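Local coordinates for protein O-methyltransferase, putative (Bacillus cereus, PDB 3DUW) that probably transfers the methyl group of S-adenosyl-L-methionine to a hydroxyl oxygen of an acceptor, as an O-methyltransferase of the Rossmann-like class, at residues R78-S81 and R85-T88; D121-I126 and L154-P159. All blocks are in the same frame, centred on the assembly; numbering follows the deposited sequence.

Contact 1 of 2, residues R78-S81 and R85-T88; sequences RGLS and RVVT
Arg85 opens the strand, and Leu80 meets it at the backbone. CD1 of Leu80 lies 3.5 Å from Arg85 N. The touch is plain van der Waals contact of a methyl with a peptide nitrogen, and no hydrogen bond joins the two segments. The side chain of Arg85 leaves in the other direction. It runs out extended, and its NE makes a weak hydrogen bond with Asn61 OD1.

Val86 comes next and supplies the apolar half of the contact. Its CG2 stands 3.7 Å from CD1 of Leu80, so one methyl of Leu80 serves both strand residues. In Val86, CG1 is anti to the backbone N (chi1 179°). That leaves CG2 beside this N, on the side where Leu80 arrives. The two side chains meet at an oblique angle, and both residues are buried.

Strand 61-65, helix 71-77 and strand 85-90 form a beta-alpha-beta crossover, and 78-81 lies in the loop that returns from the helix to the second strand. The unit belongs to the Rossmann-like fold of these methyltransferases. Leu80 lies where the chain turns back from helix to sheet. Its side chain also touches Ile62 and Arg111, while Val86 packs on Thr73 and Ala77 of the helix.

Val87 follows on the other face of the sheet and makes no contact with 78-81. Thr88 returns to the helix side, too far along the strand to meet Leu80. Its buried OG1 is hydrogen-bonded to Glu64 OE1 on strand 61-65 and to Thr67 OG1 in the loop that follows.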
loop_
_atom_site.group_PDB
_atom_site.type_symbol
_atom_site.label_atom_id
_atom_site.label_comp_id
_atom_site.label_asym_id
_atom_site.label_seq_id
_atom_site.Cartn_x
_atom_site.Cartn_y
_atom_site.Cartn_z
ATOM N N ARG A 78 3.385 -4.243 16.340
ATOM C CA ARG A 78 2.254 -5.151 16.439
ATOM C C ARG A 78 2.112 -6.052 15.219
ATOM O O ARG A 78 1.314 -6.990 15.225
ATOM C CB ARG A 78 0.972 -4.361 16.683
ATOM C CG ARG A 78 0.872 -3.824 18.096
ATOM C CD ARG A 78 -0.370 -2.988 18.290
ATOM N NE ARG A 78 -0.590 -2.691 19.700
ATOM C CZ ARG A 78 -1.590 -1.945 20.156
ATOM N NH1 ARG A 78 -2.460 -1.415 19.312
ATOM N NH2 ARG A 78 -1.721 -1.735 21.459
ATOM N N GLY A 79 2.892 -5.772 14.179
ATOM C CA GLY A 79 2.844 -6.594 12.983
ATOM C C GLY A 79 3.822 -7.756 13.058
ATOM O O GLY A 79 3.796 -8.655 12.213
ATOM N N LEU A 80 4.689 -7.736 14.070
ATOM C CA LEU A 80 5.687 -8.790 14.275
ATOM C C LEU A 80 5.073 -10.010 14.964
ATOM O O LEU A 80 3.983 -9.922 15.534
ATOM C CB LEU A 80 6.838 -8.261 15.133
ATOM C CG LEU A 80 7.599 -7.033 14.627
ATOM C CD1 LEU A 80 8.513 -6.522 15.727
ATOM C CD2 LEU A 80 8.396 -7.383 13.380
ATOM N N SER A 81 5.786 -11.137 14.936
ATOM C CA SER A 81 5.291 -12.369 15.554
ATOM C C SER A 81 6.279 -13.103 16.471
ATOM O O SER A 81 6.212 -12.980 17.693
ATOM C CB SER A 81 4.799 -13.336 14.471
ATOM O OG SER A 81 5.849 -13.709 13.597
ATOM N N ARG A 85 11.788 -7.783 15.991
ATOM C CA ARG A 85 12.220 -6.595 16.704
ATOM C C ARG A 85 12.137 -5.339 15.855
ATOM O O ARG A 85 12.118 -5.400 14.623
ATOM C CB ARG A 85 13.658 -6.771 17.207
ATOM C CG ARG A 85 14.684 -7.041 16.116
ATOM C CD ARG A 85 16.094 -7.098 16.691
ATOM N NE ARG A 85 17.109 -7.376 15.675
ATOM C CZ ARG A 85 18.414 -7.444 15.925
ATOM N NH1 ARG A 85 18.864 -7.252 17.158
ATOM N NH2 ARG A 85 19.271 -7.708 14.945
ATOM N N VAL A 86 12.070 -4.205 16.541
ATOM C CA VAL A 86 12.025 -2.899 15.903
ATOM C C VAL A 86 13.101 -2.035 16.537
ATOM O O VAL A 86 13.253 -2.018 17.760
ATOM C CB VAL A 86 10.678 -2.172 16.133
ATOM C CG1 VAL A 86 10.711 -0.803 15.457
ATOM C CG2 VAL A 86 9.527 -3.001 15.604
ATOM N N VAL A 87 13.862 -1.347 15.699
ATOM C CA VAL A 87 14.886 -0.425 16.160
ATOM C C VAL A 87 14.439 0.900 15.559
ATOM O O VAL A 87 14.330 1.022 14.340
ATOM C CB VAL A 87 16.284 -0.784 15.620
ATOM C CG1 VAL A 87 17.283 0.280 16.040
ATOM C CG2 VAL A 87 16.712 -2.148 16.141
ATOM N N THR A 88 14.153 1.879 16.410
ATOM C CA THR A 88 13.698 3.175 15.930
ATOM C C THR A 88 14.631 4.293 16.395
ATOM O O THR A 88 15.117 4.286 17.530
ATOM C CB THR A 88 12.230 3.428 16.372
ATOM O OG1 THR A 88 11.764 4.651 15.797
ATOM C CG2 THR A 88 12.111 3.475 17.890
#

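Contact 2 of 2, residues D121-I126 and L154-P159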
loop_
_atom_site.group_PDB
_atom_site.type_symbol
_atom_site.label_atom_id
_atom_site.label_comp_id
_atom_site.label_asym_id
_atom_site.label_seq_id
_atom_site.Cartn_x
_atom_site.Cartn_y
_atom_site.Cartn_z
ATOM N N ASP A 121 24.113 9.401 12.880
ATOM C CA ASP A 121 25.097 8.898 13.837
ATOM C C ASP A 121 24.719 7.498 14.303
ATOM O O ASP A 121 25.566 6.612 14.390
ATOM C CB ASP A 121 25.207 9.813 15.061
ATOM C CG ASP A 121 25.859 11.137 14.741
ATOM O OD1 ASP A 121 26.874 11.137 14.011
ATOM O OD2 ASP A 121 25.368 12.178 15.226
ATOM N N SER A 122 23.439 7.304 14.603
ATOM C CA SER A 122 22.961 6.009 15.065
ATOM C C SER A 122 23.072 4.929 13.993
ATOM O O SER A 122 23.344 3.772 14.303
ATOM C CB SER A 122 21.509 6.122 15.540
ATOM O OG SER A 122 21.413 6.952 16.684
ATOM N N LEU A 123 22.855 5.301 12.736
ATOM C CA LEU A 123 22.935 4.336 11.645
ATOM C C LEU A 123 24.351 3.775 11.515
ATOM O O LEU A 123 24.536 2.588 11.244
ATOM C CB LEU A 123 22.472 4.988 10.337
ATOM C CG LEU A 123 20.957 5.244 10.299
ATOM C CD1 LEU A 123 20.607 6.242 9.215
ATOM C CD2 LEU A 123 20.230 3.929 10.078
ATOM N N GLN A 124 25.348 4.629 11.727
ATOM C CA GLN A 124 26.742 4.205 11.656
ATOM C C GLN A 124 27.023 3.242 12.805
ATOM O O GLN A 124 27.730 2.247 12.636
ATOM C CB GLN A 124 27.670 5.416 11.747
ATOM C CG GLN A 124 29.153 5.085 11.619
ATOM C CD GLN A 124 29.470 4.308 10.357
ATOM O OE1 GLN A 124 29.454 3.075 10.350
ATOM N NE2 GLN A 124 29.744 5.026 9.277
ATOM N N GLN A 125 26.458 3.541 13.972
ATOM C CA GLN A 125 26.636 2.694 15.146
ATOM C C GLN A 125 26.000 1.330 14.909
ATOM O O GLN A 125 26.568 0.297 15.261
ATOM C CB GLN A 125 26.001 3.347 16.378
ATOM C CG GLN A 125 26.698 4.612 16.842
ATOM C CD GLN A 125 25.998 5.263 18.017
ATOM O OE1 GLN A 125 25.751 4.624 19.039
ATOM N NE2 GLN A 125 25.678 6.546 17.879
ATOM N N ILE A 126 24.811 1.335 14.314
ATOM C CA ILE A 126 24.096 0.098 14.026
ATOM C C ILE A 126 24.925 -0.799 13.110
ATOM O O ILE A 126 24.969 -2.015 13.297
ATOM C CB ILE A 126 22.717 0.403 13.391
ATOM C CG1 ILE A 126 21.802 1.017 14.455
ATOM C CG2 ILE A 126 22.103 -0.861 12.812
ATOM C CD1 ILE A 126 20.488 1.546 13.921
ATOM N N LEU A 154 19.607 1.029 2.105
ATOM C CA LEU A 154 20.113 0.067 1.137
ATOM C C LEU A 154 21.284 -0.703 1.738
ATOM O O LEU A 154 21.385 -1.923 1.600
ATOM C CB LEU A 154 20.587 0.794 -0.122
ATOM C CG LEU A 154 20.051 0.332 -1.477
ATOM C CD1 LEU A 154 20.926 0.919 -2.575
ATOM C CD2 LEU A 154 20.044 -1.183 -1.558
ATOM N N LYS A 155 22.161 0.030 2.413
ATOM C CA LYS A 155 23.346 -0.539 3.040
ATOM C C LYS A 155 23.004 -1.561 4.123
ATOM O O LYS A 155 23.685 -2.577 4.268
ATOM C CB LYS A 155 24.190 0.593 3.633
ATOM C CG LYS A 155 25.602 0.204 4.049
ATOM C CD LYS A 155 26.385 1.442 4.477
ATOM C CE LYS A 155 27.855 1.131 4.702
ATOM N NZ LYS A 155 28.637 2.350 5.053
ATOM N N LEU A 156 21.937 -1.298 4.872
ATOM C CA LEU A 156 21.522 -2.180 5.958
ATOM C C LEU A 156 20.393 -3.133 5.583
ATOM O O LEU A 156 19.788 -3.759 6.453
ATOM C CB LEU A 156 21.103 -1.338 7.165
ATOM C CG LEU A 156 22.171 -0.361 7.662
ATOM C CD1 LEU A 156 21.610 0.502 8.782
ATOM C CD2 LEU A 156 23.392 -1.137 8.137
ATOM N N SER A 157 20.126 -3.259 4.289
ATOM C CA SER A 157 19.055 -4.125 3.808
ATOM C C SER A 157 19.529 -5.506 3.365
ATOM O O SER A 157 20.706 -5.849 3.484
ATOM C CB SER A 157 18.350 -3.455 2.628
ATOM O OG SER A 157 19.200 -3.410 1.492
ATOM N N ARG A 158 18.579 -6.290 2.867
ATOM C CA ARG A 158 18.834 -7.624 2.336
ATOM C C ARG A 158 17.914 -7.737 1.126
ATOM O O ARG A 158 16.954 -6.974 1.003
ATOM C CB ARG A 158 18.482 -8.717 3.358
ATOM C CG ARG A 158 16.992 -8.853 3.678
ATOM C CD ARG A 158 16.701 -10.140 4.447
ATOM N NE ARG A 158 15.294 -10.280 4.822
ATOM C CZ ARG A 158 14.283 -10.394 3.963
ATOM N NH1 ARG A 158 14.510 -10.385 2.657
ATOM N NH2 ARG A 158 13.041 -10.528 4.412
ATOM N N PRO A 159 18.201 -8.662 0.201
ATOM C CA PRO A 159 17.314 -8.775 -0.958
ATOM C C PRO A 159 15.901 -9.050 -0.455
ATOM O O PRO A 159 15.692 -9.946 0.360
ATOM C CB PRO A 159 17.904 -9.955 -1.725
ATOM C CG PRO A 159 19.371 -9.832 -1.428
ATOM C CD PRO A 159 19.374 -9.543 0.057
#
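Leu156 sets one methyl against two side chains of helix 119-128. Its CD1 is 3.9 Å from CD2 of Leu123 and 4.3 Å from CG2 of Ile126. Leu123 and Ile126 are three residues apart, a little under one helical turn, so they offer adjacent places on one side of the helix. The CA-CB bond of Leu156 points toward this helix. In Leu156, CG is anti to the carbonyl carbon (chi1 -56°), and the chain continues extended to CD1. Leu123 leaves its helix more obliquely, and it is the CD2 branch that closes on Leu156. No hydrogen bond crosses between the segments here.

The looser side lies toward solvent. The Lys155 side chain runs out extended to a long, weak ion pair between NZ and Glu127 OE1. It makes no close contact with 121-126 and adds little to the packing. Leu156 itself is partly exposed, while Leu123 and Ile126 are buried.

Leu156 is the first residue to leave helical geometry after helix 146-155. Just beyond it, Ser157 folds back on the helix end. Its OG donates to Leu154 O over 2.6 Å, tilted 28° from the carbonyl plane. Ser157 N reaches the same oxygen from the same face at 3.3 Å. Leu154 O thus accepts from two donors of Ser157, which probably helps to hold the turn.

The contact therefore joins helix 119-128 to the first residue past the C-terminal end of helix 146-155 in this alpha/beta fold. Leu123 also packs on Tyr149 and Trp152 of helix 146-155, and Leu123 and Ile126 both touch Leu89 of strand 85-90. The backbone of Leu156 is hydrogen-bonded to Phe134, just ahead of strand 136-139.

How the contacts relate
Contact 1 and contact 2 have centres 16 Å apart and follow one another along the chain. They meet directly through Val87 CG1 and Ile126 CD1, which pack at 4.0 Å. Strand 85-90 is the common element: Val86 faces helix 71-77, while Val87 turns to helix 119-128 on the other side of the sheet. Both contacts stand back from the cofactor pocket. The side chain of Val86 is about 10 Å from the bound S-adenosyl-L-homocysteine, and that of Leu123 about 8 Å. Contact 2 comes closer through the second shell, since the side chain of Leu123 lies about 4 Å from those of Tyr149 and Ala119, which both bind this ligand.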